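Local coordinates for protein major extracellular endoglucanase (Xanthomonas campestris pv. campestris, PDB 4TUF) that hydrolyses internal beta-1,4-glucosidic linkages in cellulose, lichenin and cereal beta-glucans, the chain here being the family 5 catalytic domain of a longer extracellular enzyme, at residues K20-F25 / L52-V57; I91-I96 / A140-N145; V106-H111 / P147-L152. One frame throughout, in Å; residues are numbered along the deposited sequence. Where two conformers were deposited one is given.

Contact 1. Residues K20-F25 / L52-V57; sequences KGVNVF and LGFNAV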
loop_
_atom_site.group_PDB
_atom_site.type_symbol
_atom_site.label_atom_id
_atom_site.label_comp_id
_atom_site.label_asym_id
_atom_site.label_seq_id
_atom_site.Cartn_x
_atom_site.Cartn_y
_atom_site.Cartn_z
ATOM N N LYS A 20 6.245 -0.469 10.675
ATOM C CA LYS A 20 7.109 0.610 10.228
ATOM C C LYS A 20 7.437 0.354 8.761
ATOM O O LYS A 20 8.491 -0.189 8.434
ATOM C CB LYS A 20 8.375 0.673 11.079
ATOM C CG LYS A 20 8.123 0.500 12.573
ATOM C CD LYS A 20 9.431 0.439 13.341
ATOM C CE LYS A 20 9.219 -0.054 14.758
ATOM N NZ LYS A 20 10.486 -0.076 15.554
ATOM N N GLY A 21 6.521 0.736 7.881
ATOM C CA GLY A 21 6.551 0.239 6.519
ATOM C C GLY A 21 6.967 1.192 5.420
ATOM O O GLY A 21 7.063 2.411 5.616
ATOM N N VAL A 22 7.212 0.612 4.249
ATOM C CA VAL A 22 7.538 1.365 3.053
ATOM C C VAL A 22 7.108 0.544 1.836
ATOM O O VAL A 22 7.084 -0.683 1.887
ATOM C CB VAL A 22 9.047 1.707 2.992
ATOM C CG1 VAL A 22 9.882 0.446 2.830
ATOM C CG2 VAL A 22 9.341 2.704 1.876
ATOM N N ASN A 23 6.732 1.226 0.757
ATOM C CA ASN A 23 6.400 0.572 -0.508
ATOM C C ASN A 23 7.633 0.269 -1.356
ATOM O O ASN A 23 8.500 1.125 -1.524
ATOM C CB ASN A 23 5.445 1.444 -1.319
ATOM C CG ASN A 23 4.038 1.451 -0.762
ATOM O OD1 ASN A 23 3.180 0.683 -1.206
ATOM N ND2 ASN A 23 3.789 2.321 0.215
ATOM N N VAL A 24 7.698 -0.945 -1.894
ATOM C CA VAL A 24 8.796 -1.357 -2.767
ATOM C C VAL A 24 8.245 -1.786 -4.123
ATOM O O VAL A 24 7.749 -2.903 -4.257
ATOM C CB VAL A 24 9.597 -2.524 -2.162
ATOM C CG1 VAL A 24 10.768 -2.883 -3.065
ATOM C CG2 VAL A 24 10.082 -2.175 -0.759
ATOM N N PHE A 25 8.326 -0.920 -5.132
ATOM C CA PHE A 25 7.726 -1.131 -6.448
ATOM C C PHE A 25 8.628 -1.882 -7.418
ATOM O O PHE A 25 9.835 -1.977 -7.203
ATOM C CB PHE A 25 7.351 0.217 -7.075
ATOM C CG PHE A 25 6.179 0.885 -6.425
ATOM C CD1 PHE A 25 6.331 1.581 -5.246
ATOM C CD2 PHE A 25 4.919 0.814 -6.997
ATOM C CE1 PHE A 25 5.250 2.186 -4.648
ATOM C CE2 PHE A 25 3.837 1.422 -6.401
ATOM C CZ PHE A 25 4.002 2.111 -5.226
ATOM N N LEU A 52 17.542 0.848 8.383
ATOM C CA LEU A 52 17.088 2.220 8.574
ATOM C C LEU A 52 15.975 2.277 9.606
ATOM O O LEU A 52 15.668 3.341 10.146
ATOM C CB LEU A 52 16.607 2.824 7.258
ATOM C CG LEU A 52 17.659 3.007 6.166
ATOM C CD1 LEU A 52 16.978 3.310 4.845
ATOM C CD2 LEU A 52 18.638 4.106 6.533
ATOM N N GLY A 53 15.369 1.124 9.871
ATOM C CA GLY A 53 14.324 1.031 10.869
ATOM C C GLY A 53 13.039 0.400 10.376
ATOM O O GLY A 53 12.139 0.141 11.173
ATOM N N PHE A 54 12.940 0.159 9.071
ATOM C CA PHE A 54 11.734 -0.444 8.502
ATOM C C PHE A 54 11.626 -1.911 8.898
ATOM O O PHE A 54 12.612 -2.646 8.846
ATOM C CB PHE A 54 11.716 -0.337 6.969
ATOM C CG PHE A 54 11.664 1.072 6.442
ATOM C CD1 PHE A 54 10.487 1.793 6.461
ATOM C CD2 PHE A 54 12.789 1.661 5.891
ATOM C CE1 PHE A 54 10.440 3.082 5.962
ATOM C CE2 PHE A 54 12.746 2.946 5.392
ATOM C CZ PHE A 54 11.569 3.655 5.426
ATOM N N ASN A 55 10.431 -2.341 9.286
ATOM C CA ASN A 55 10.205 -3.750 9.575
ATOM C C ASN A 55 9.051 -4.304 8.757
ATOM O O ASN A 55 8.593 -5.420 8.992
ATOM C CB ASN A 55 9.936 -3.959 11.063
ATOM C CG ASN A 55 8.519 -3.598 11.460
ATOM O OD1 ASN A 55 7.871 -2.766 10.823
ATOM N ND2 ASN A 55 8.031 -4.222 12.526
ATOM N N ALA A 56 8.574 -3.511 7.804
ATOM C CA ALA A 56 7.416 -3.902 7.018
ATOM C C ALA A 56 7.514 -3.369 5.598
ATOM O O ALA A 56 8.054 -2.293 5.366
ATOM C CB ALA A 56 6.139 -3.415 7.680
ATOM N N VAL A 57 6.971 -4.126 4.654
ATOM C CA VAL A 57 7.078 -3.794 3.244
ATOM C C VAL A 57 5.755 -4.068 2.522
ATOM O O VAL A 57 5.116 -5.100 2.736
ATOM C CB VAL A 57 8.233 -4.594 2.583
ATOM C CG1 VAL A 57 7.903 -4.975 1.153
ATOM C CG2 VAL A 57 9.531 -3.811 2.646
#
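Lys20 meets Asn55 through a reciprocal pair of hydrogen bonds. The amide of Lys20 is held by Asn55 OD1, N to OD1 2.8 Å, while Asn55 N returns a bond to Lys20 O at 3.0 Å. The side-chain carbonyl can turn back on the neighbouring strand because Asn55 CG sits between its own backbone N and carbonyl carbon (chi1 79°). A weak third bond runs from Ala56 N to the same Lys20 O. Further along, Val22 N reaches Ala56 O at 3.2 Å, approaching from above the carbonyl plane, 38° out of it.

Apolar contacts complete the first shell. Val22 CB lies over the face of the Phe54 ring, 4.0 Å from its centroid and 28° off the normal, a CH-pi contact in which the two side chains run at about a right angle. Carbonyl Lys20 O meets the ring at its edge, in plane, 3.4 Å from Phe54 CD1. At the far end of the strand Val24 CG2 touches Val57 CG2 at 3.8 Å. Separately, at the start, the aliphatic part of Lys20 passes Gly53 O, with CD 3.5 Å away.

The second shell fixes these groups. Asn55 ND2 is bonded to Gln18 O, which leaves OD1 turned to Lys20, and Trp344 of helix 334-344 meets the Phe54 ring edge-to-face. Gly53 ends helix 42-51 in a Schellman motif, redirecting the chain into strand 56-61. Strand 16-23, that helix and strand 56-61 thus form a beta-alpha-beta crossover with parallel strands, the repeating step of the TIM barrel used by family 5 glycoside hydrolases.

Contact 2. Residues I91-I96 / A140-N145; sequences ILDKVI and ANRYKN. With 2HP (dihydrogenphosphate ion), chain E.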
loop_
_atom_site.group_PDB
_atom_site.type_symbol
_atom_site.label_atom_id
_atom_site.label_comp_id
_atom_site.label_asym_id
_atom_site.label_seq_id
_atom_site.Cartn_x
_atom_site.Cartn_y
_atom_site.Cartn_z
ATOM N N ILE A 91 11.553 -15.060 -8.733
ATOM C CA ILE A 91 12.246 -13.952 -8.087
ATOM C C ILE A 91 11.358 -13.385 -6.978
ATOM O O ILE A 91 11.840 -13.048 -5.898
ATOM C CB ILE A 91 12.642 -12.853 -9.101
ATOM C CG1 ILE A 91 13.643 -13.416 -10.112
ATOM C CG2 ILE A 91 13.264 -11.656 -8.393
ATOM C CD1 ILE A 91 14.135 -12.401 -11.134
ATOM N N LEU A 92 10.057 -13.306 -7.241
ATOM C CA LEU A 92 9.099 -12.914 -6.213
ATOM C C LEU A 92 9.174 -13.900 -5.051
ATOM O O LEU A 92 9.259 -13.498 -3.888
ATOM C CB LEU A 92 7.680 -12.852 -6.783
ATOM C CG LEU A 92 6.547 -12.409 -5.849
ATOM C CD1 LEU A 92 6.841 -11.037 -5.256
ATOM C CD2 LEU A 92 5.193 -12.409 -6.579
ATOM N N ASP A 93 9.163 -15.192 -5.377
ATOM C CA ASP A 93 9.297 -16.238 -4.372
ATOM C C ASP A 93 10.523 -15.996 -3.498
ATOM O O ASP A 93 10.445 -16.050 -2.270
ATOM C CB ASP A 93 9.390 -17.618 -5.030
ATOM C CG ASP A 93 8.060 -18.096 -5.586
ATOM O OD1 ASP A 93 7.033 -17.403 -5.390
ATOM O OD2 ASP A 93 8.040 -19.182 -6.207
ATOM N N LYS A 94 11.647 -15.708 -4.147
ATOM C CA LYS A 94 12.919 -15.523 -3.458
ATOM C C LYS A 94 12.958 -14.240 -2.616
ATOM O O LYS A 94 13.590 -14.203 -1.559
ATOM C CB LYS A 94 14.056 -15.516 -4.478
ATOM C CG LYS A 94 15.401 -15.918 -3.919
ATOM C CD LYS A 94 16.410 -16.121 -5.037
ATOM C CE LYS A 94 17.661 -16.809 -4.521
ATOM N NZ LYS A 94 17.357 -18.191 -4.054
ATOM N N VAL A 95 12.289 -13.190 -3.087
ATOM C CA VAL A 95 12.270 -11.921 -2.364
ATOM C C VAL A 95 11.409 -12.005 -1.102
ATOM O O VAL A 95 11.816 -11.552 -0.030
ATOM C CB VAL A 95 11.760 -10.769 -3.258
ATOM C CG1 VAL A 95 11.506 -9.524 -2.425
ATOM C CG2 VAL A 95 12.768 -10.466 -4.357
ATOM N N ILE A 96 10.224 -12.590 -1.232
ATOM C CA ILE A 96 9.337 -12.784 -0.090
ATOM C C ILE A 96 9.996 -13.688 0.952
ATOM O O ILE A 96 9.852 -13.474 2.159
ATOM C CB ILE A 96 7.982 -13.364 -0.542
ATOM C CG1 ILE A 96 7.156 -12.265 -1.212
ATOM C CG2 ILE A 96 7.202 -13.933 0.630
ATOM C CD1 ILE A 96 6.061 -12.782 -2.107
ATOM N N ALA A 140 -2.604 -15.971 -2.340
ATOM C CA ALA A 140 -2.887 -16.435 -0.990
ATOM C C ALA A 140 -2.474 -17.892 -0.844
ATOM O O ALA A 140 -1.866 -18.282 0.156
ATOM C CB ALA A 140 -4.360 -16.252 -0.662
ATOM N N ASN A 141 -2.789 -18.689 -1.859
ATOM C CA ASN A 141 -2.460 -20.104 -1.845
ATOM C C ASN A 141 -0.958 -20.351 -1.790
ATOM O O ASN A 141 -0.485 -21.243 -1.090
ATOM C CB ASN A 141 -3.051 -20.784 -3.071
ATOM C CG ASN A 141 -2.953 -22.283 -2.997
ATOM O OD1 ASN A 141 -2.873 -22.856 -1.910
ATOM N ND2 ASN A 141 -2.967 -22.934 -4.152
ATOM N N ARG A 142 -0.204 -19.540 -2.518
ATOM C CA ARG A 142 1.229 -19.754 -2.637
ATOM C C ARG A 142 1.996 -19.395 -1.367
ATOM O O ARG A 142 2.876 -20.135 -0.941
ATOM C CB ARG A 142 1.772 -18.953 -3.813
ATOM C CG ARG A 142 3.139 -19.379 -4.258
ATOM C CD ARG A 142 3.553 -18.617 -5.489
ATOM N NE ARG A 142 4.801 -19.132 -6.037
ATOM C CZ ARG A 142 4.861 -20.092 -6.949
ATOM N NH1 ARG A 142 3.743 -20.630 -7.405
ATOM N NH2 ARG A 142 6.032 -20.506 -7.405
ATOM N N TYR A 143 1.648 -18.269 -0.752
ATOM C CA TYR A 143 2.447 -17.734 0.350
ATOM C C TYR A 143 1.804 -17.882 1.729
ATOM O O TYR A 143 2.286 -17.300 2.698
ATOM C CB TYR A 143 2.761 -16.257 0.079
ATOM C CG TYR A 143 3.446 -16.058 -1.257
ATOM C CD1 TYR A 143 4.716 -16.573 -1.489
ATOM C CD2 TYR A 143 2.818 -15.376 -2.295
ATOM C CE1 TYR A 143 5.341 -16.409 -2.708
ATOM C CE2 TYR A 143 3.440 -15.208 -3.519
ATOM C CZ TYR A 143 4.700 -15.726 -3.719
ATOM O OH TYR A 143 5.332 -15.565 -4.933
ATOM N N LYS A 144 0.740 -18.676 1.828
ATOM C CA LYS A 144 -0.008 -18.784 3.082
ATOM C C LYS A 144 0.801 -19.398 4.224
ATOM O O LYS A 144 0.415 -19.284 5.387
ATOM C CB LYS A 144 -1.286 -19.599 2.876
ATOM C CG LYS A 144 -1.078 -21.097 2.765
ATOM C CD LYS A 144 -2.400 -21.806 2.483
ATOM C CE LYS A 144 -2.173 -23.246 2.055
ATOM N NZ LYS A 144 -1.124 -23.355 0.996
ATOM N N ASN A 145 1.914 -20.046 3.893
ATOM C CA ASN A 145 2.746 -20.695 4.900
ATOM C C ASN A 145 3.996 -19.891 5.220
ATOM O O ASN A 145 4.805 -20.305 6.047
ATOM C CB ASN A 145 3.142 -22.103 4.447
ATOM C CG ASN A 145 1.969 -23.072 4.454
ATOM O OD1 ASN A 145 1.167 -23.088 5.391
ATOM N ND2 ASN A 145 1.861 -23.881 3.402
HETATM P P 2HP E . 21.142 -17.523 -2.632
HETATM O O1 2HP E . 21.475 -18.753 -1.821
HETATM O O2 2HP E . 22.353 -16.622 -2.728
HETATM O O3 2HP E . 20.718 -17.946 -4.019
HETATM O O4 2HP E . 20.015 -16.774 -1.959
#
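Asp93 faces Arg142 and Tyr143 where two helices on the outside of the TIM barrel, 88-102 and 129-143, pack side by side. Its carboxylate serves three donors. Arg142 grips it side-on with two nitrogens, NE to Asp93 OD1 at 2.9 Å and NH2 to Asp93 OD2 at 2.7 Å, each oxygen using its syn lone pair. The carboxylate and guanidinium planes lie only 18° apart, so this salt bridge is nearly flat, and its N-H bonds are fairly straight, 158° for NE and 165° for NH2. An arginine chain extended from CG to NE carries the guanidinium across to the acid.

The third donor is the phenol of Tyr143, whose OH also bonds Asp93 OD1 and meets it nearly along the C-O axis. OD1 therefore accepts twice and OD2 once from the residues of this contact. Two N-H groups plus a hydroxyl around one acid would be expected to favour its ionised form, and the paired grip opposes rotation of the carboxylate.

Away from the carboxylate, the ring is enclosed by aliphatic groups. Leu92 CG comes within 3.5 Å of Tyr143 OH, and Arg142 CG lies over the centre of one face of the Tyr143 ring. Leu89, one turn earlier on helix 88-102, touches both Arg142 and Tyr143. Lys94, on another side of helix 88-102, borders a bound dihydrogenphosphate ion together with Asp82 of a loop, with Lys94 NZ 3.4 Å from its O3.

Ile96 CD1 covers the opposite face of Tyr143, a CH-pi contact 3.7 Å from the ring centroid.

Contact 3. Residues V106-H111 / P147-L152; sequences VLLDHH and PYVLGL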
loop_
_atom_site.group_PDB
_atom_site.type_symbol
_atom_site.label_atom_id
_atom_site.label_comp_id
_atom_site.label_asym_id
_atom_site.label_seq_id
_atom_site.Cartn_x
_atom_site.Cartn_y
_atom_site.Cartn_z
ATOM N N VAL A 106 5.294 -8.521 5.306
ATOM C CA VAL A 106 5.030 -8.227 3.901
ATOM C C VAL A 106 3.532 -8.137 3.602
ATOM O O VAL A 106 2.787 -9.091 3.820
ATOM C CB VAL A 106 5.666 -9.298 2.983
ATOM C CG1 VAL A 106 5.304 -9.048 1.530
ATOM C CG2 VAL A 106 7.165 -9.315 3.157
ATOM N N LEU A 107 3.098 -6.984 3.104
ATOM C CA LEU A 107 1.729 -6.810 2.642
ATOM C C LEU A 107 1.720 -6.808 1.115
ATOM O O LEU A 107 2.164 -5.849 0.486
ATOM C CB LEU A 107 1.119 -5.510 3.194
ATOM C CG LEU A 107 -0.377 -5.230 2.922
ATOM C CD1 LEU A 107 -1.282 -6.279 3.563
ATOM C CD2 LEU A 107 -0.792 -3.835 3.388
ATOM N N LEU A 108 1.230 -7.887 0.517
ATOM C CA LEU A 108 1.140 -7.962 -0.936
ATOM C C LEU A 108 -0.001 -7.071 -1.437
ATOM O O LEU A 108 -0.988 -6.864 -0.737
ATOM C CB LEU A 108 0.962 -9.419 -1.388
ATOM C CG LEU A 108 2.175 -10.297 -1.046
ATOM C CD1 LEU A 108 1.879 -11.767 -1.205
ATOM C CD2 LEU A 108 3.379 -9.918 -1.892
ATOM N N ASP A 109 0.153 -6.545 -2.649
ATOM C CA ASP A 109 -0.733 -5.520 -3.186
ATOM C C ASP A 109 -1.036 -5.780 -4.666
ATOM O O ASP A 109 -0.134 -5.773 -5.503
ATOM C CB ASP A 109 -0.091 -4.138 -2.986
ATOM C CG ASP A 109 -0.672 -3.062 -3.901
ATOM O OD1 ASP A 109 -1.868 -3.135 -4.256
ATOM O OD2 ASP A 109 0.074 -2.124 -4.256
ATOM N N HIS A 110 -2.306 -6.010 -4.980
ATOM C CA HIS A 110 -2.742 -6.210 -6.363
ATOM C C HIS A 110 -2.855 -4.852 -7.037
ATOM O O HIS A 110 -3.896 -4.190 -6.962
ATOM C CB HIS A 110 -4.080 -6.948 -6.417
ATOM C CG HIS A 110 -4.449 -7.424 -7.785
ATOM N ND1 HIS A 110 -4.688 -6.561 -8.835
ATOM C CD2 HIS A 110 -4.615 -8.675 -8.278
ATOM C CE1 HIS A 110 -4.980 -7.261 -9.919
ATOM N NE2 HIS A 110 -4.945 -8.546 -9.606
ATOM N N HIS A 111 -1.783 -4.440 -7.704
ATOM C CA HIS A 111 -1.606 -3.031 -8.027
ATOM C C HIS A 111 -2.222 -2.635 -9.357
ATOM O O HIS A 111 -2.889 -1.601 -9.464
ATOM C CB HIS A 111 -0.117 -2.694 -8.025
ATOM C CG HIS A 111 0.180 -1.268 -7.688
ATOM N ND1 HIS A 111 0.197 -0.802 -6.392
ATOM C CD2 HIS A 111 0.479 -0.209 -8.476
ATOM C CE1 HIS A 111 0.493 0.487 -6.397
ATOM N NE2 HIS A 111 0.669 0.870 -7.649
ATOM N N PRO A 147 5.352 -17.193 7.201
ATOM C CA PRO A 147 4.857 -16.601 8.452
ATOM C C PRO A 147 4.791 -15.082 8.454
ATOM O O PRO A 147 3.839 -14.537 9.012
ATOM C CB PRO A 147 5.871 -17.082 9.495
ATOM C CG PRO A 147 6.430 -18.320 8.928
ATOM C CD PRO A 147 6.493 -18.091 7.444
ATOM N N TYR A 148 5.767 -14.412 7.846
ATOM C CA TYR A 148 5.827 -12.954 7.916
ATOM C C TYR A 148 5.056 -12.252 6.801
ATOM O O TYR A 148 5.066 -11.022 6.716
ATOM C CB TYR A 148 7.282 -12.483 7.923
ATOM C CG TYR A 148 7.884 -12.528 9.308
ATOM C CD1 TYR A 148 7.658 -11.500 10.214
ATOM C CD2 TYR A 148 8.654 -13.609 9.721
ATOM C CE1 TYR A 148 8.185 -11.543 11.488
ATOM C CE2 TYR A 148 9.191 -13.658 10.995
ATOM C CZ TYR A 148 8.949 -12.622 11.873
ATOM O OH TYR A 148 9.477 -12.663 13.138
ATOM N N VAL A 149 4.384 -13.021 5.951
ATOM C CA VAL A 149 3.477 -12.414 4.988
ATOM C C VAL A 149 2.170 -12.079 5.695
ATOM O O VAL A 149 1.465 -12.956 6.204
ATOM C CB VAL A 149 3.217 -13.313 3.785
ATOM C CG1 VAL A 149 2.163 -12.690 2.882
ATOM C CG2 VAL A 149 4.497 -13.517 3.025
ATOM N N LEU A 150 1.864 -10.790 5.716
ATOM C CA LEU A 150 0.808 -10.229 6.541
ATOM C C LEU A 150 -0.593 -10.492 6.000
ATOM O O LEU A 150 -1.521 -10.762 6.762
ATOM C CB LEU A 150 1.033 -8.726 6.672
ATOM C CG LEU A 150 0.718 -8.078 8.010
ATOM C CD1 LEU A 150 1.622 -8.643 9.091
ATOM C CD2 LEU A 150 0.907 -6.589 7.873
ATOM N N GLY A 151 -0.747 -10.395 4.683
ATOM C CA GLY A 151 -2.056 -10.495 4.068
ATOM C C GLY A 151 -2.067 -9.815 2.716
ATOM O O GLY A 151 -1.026 -9.687 2.084
ATOM N N LEU A 152 -3.239 -9.364 2.278
ATOM C CA LEU A 152 -3.395 -8.831 0.929
ATOM C C LEU A 152 -4.152 -7.515 0.887
ATOM O O LEU A 152 -5.203 -7.364 1.514
ATOM C CB LEU A 152 -4.110 -9.849 0.037
ATOM C CG LEU A 152 -3.245 -10.571 -0.996
ATOM C CD1 LEU A 152 -3.914 -11.838 -1.489
ATOM C CD2 LEU A 152 -2.982 -9.641 -2.154
#
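Leu108 is flanked by Val149 and Leu152 of the adjoining strand, all three on the sheet face that carries Val106. Leu108 CD1 comes to 4.2 Å from Val149 CG1, the two side chains slanting across one another, and Leu108 CB lies 4.0 Å from Leu152 CD2. Helices cover this layer: Phe99 of helix 88-102 packs on Val106, and Val139 of helix 129-143 touches both Leu108 and Leu152. On the other face, Leu107 CD1 rests against the backbone of Gly151, 3.7 Å from its carbonyl C; with CG trans to the backbone N (chi1 -174°), the leucine lies toward the second strand.

Between these layers the backbones are joined by hydrogen bonds. Val106 N binds Tyr148 O at 2.9 Å, Leu150 N binds Val106 O at 2.7 Å, and Leu108 N reaches Gly151 O at 3.3 Å. Val106 pairs with Val149 but Leu108 with Leu152, so the second strand spends one residue more than the first. The extra residue is a beta bulge at Leu150-Gly151, where Gly151 takes backbone angles (phi 157°) that suit glycine.

The polar edge lies at the C-terminal end of strand 105-110. His111 ND1 donates to Asp109 OD2 on the syn side but tilted 25° out of the carboxylate plane, while the acceptor lies close to the imidazole plane. Asp109 is about 5 Å, side chain to side chain, from Glu278, the probable nucleophile, and about 8 Å from Glu157, the probable proton donor. Strand 105-110, helix 129-143 and strand 149-153 make one beta-alpha-beta unit of the TIM barrel, its active site at the strands' C-terminal ends, as in family 5 glycosidases.

From the N terminus, contact 1 comes first: it closes the loop that leaves strand 16-23, passes through helix 42-51 and returns on strand 56-61, and it is complete before either of the others opens. Contacts 2 and 3 cross, their segments alternating as helix 88-102, strand 105-110, helix 129-143 and strand 149-153. Contact 2 joins the two helices and contact 3 the two strands, one layer over the other, with Ile96 CG2 3.6 Å from Val149 CG2. Contact 1 meets contact 3 within the sheet, where Val57 O and Leu107 N probably share a hydrogen bond. Four consecutive barrel strands are thereby tied together, with helices 88-102 and 129-143 packed outside the last two.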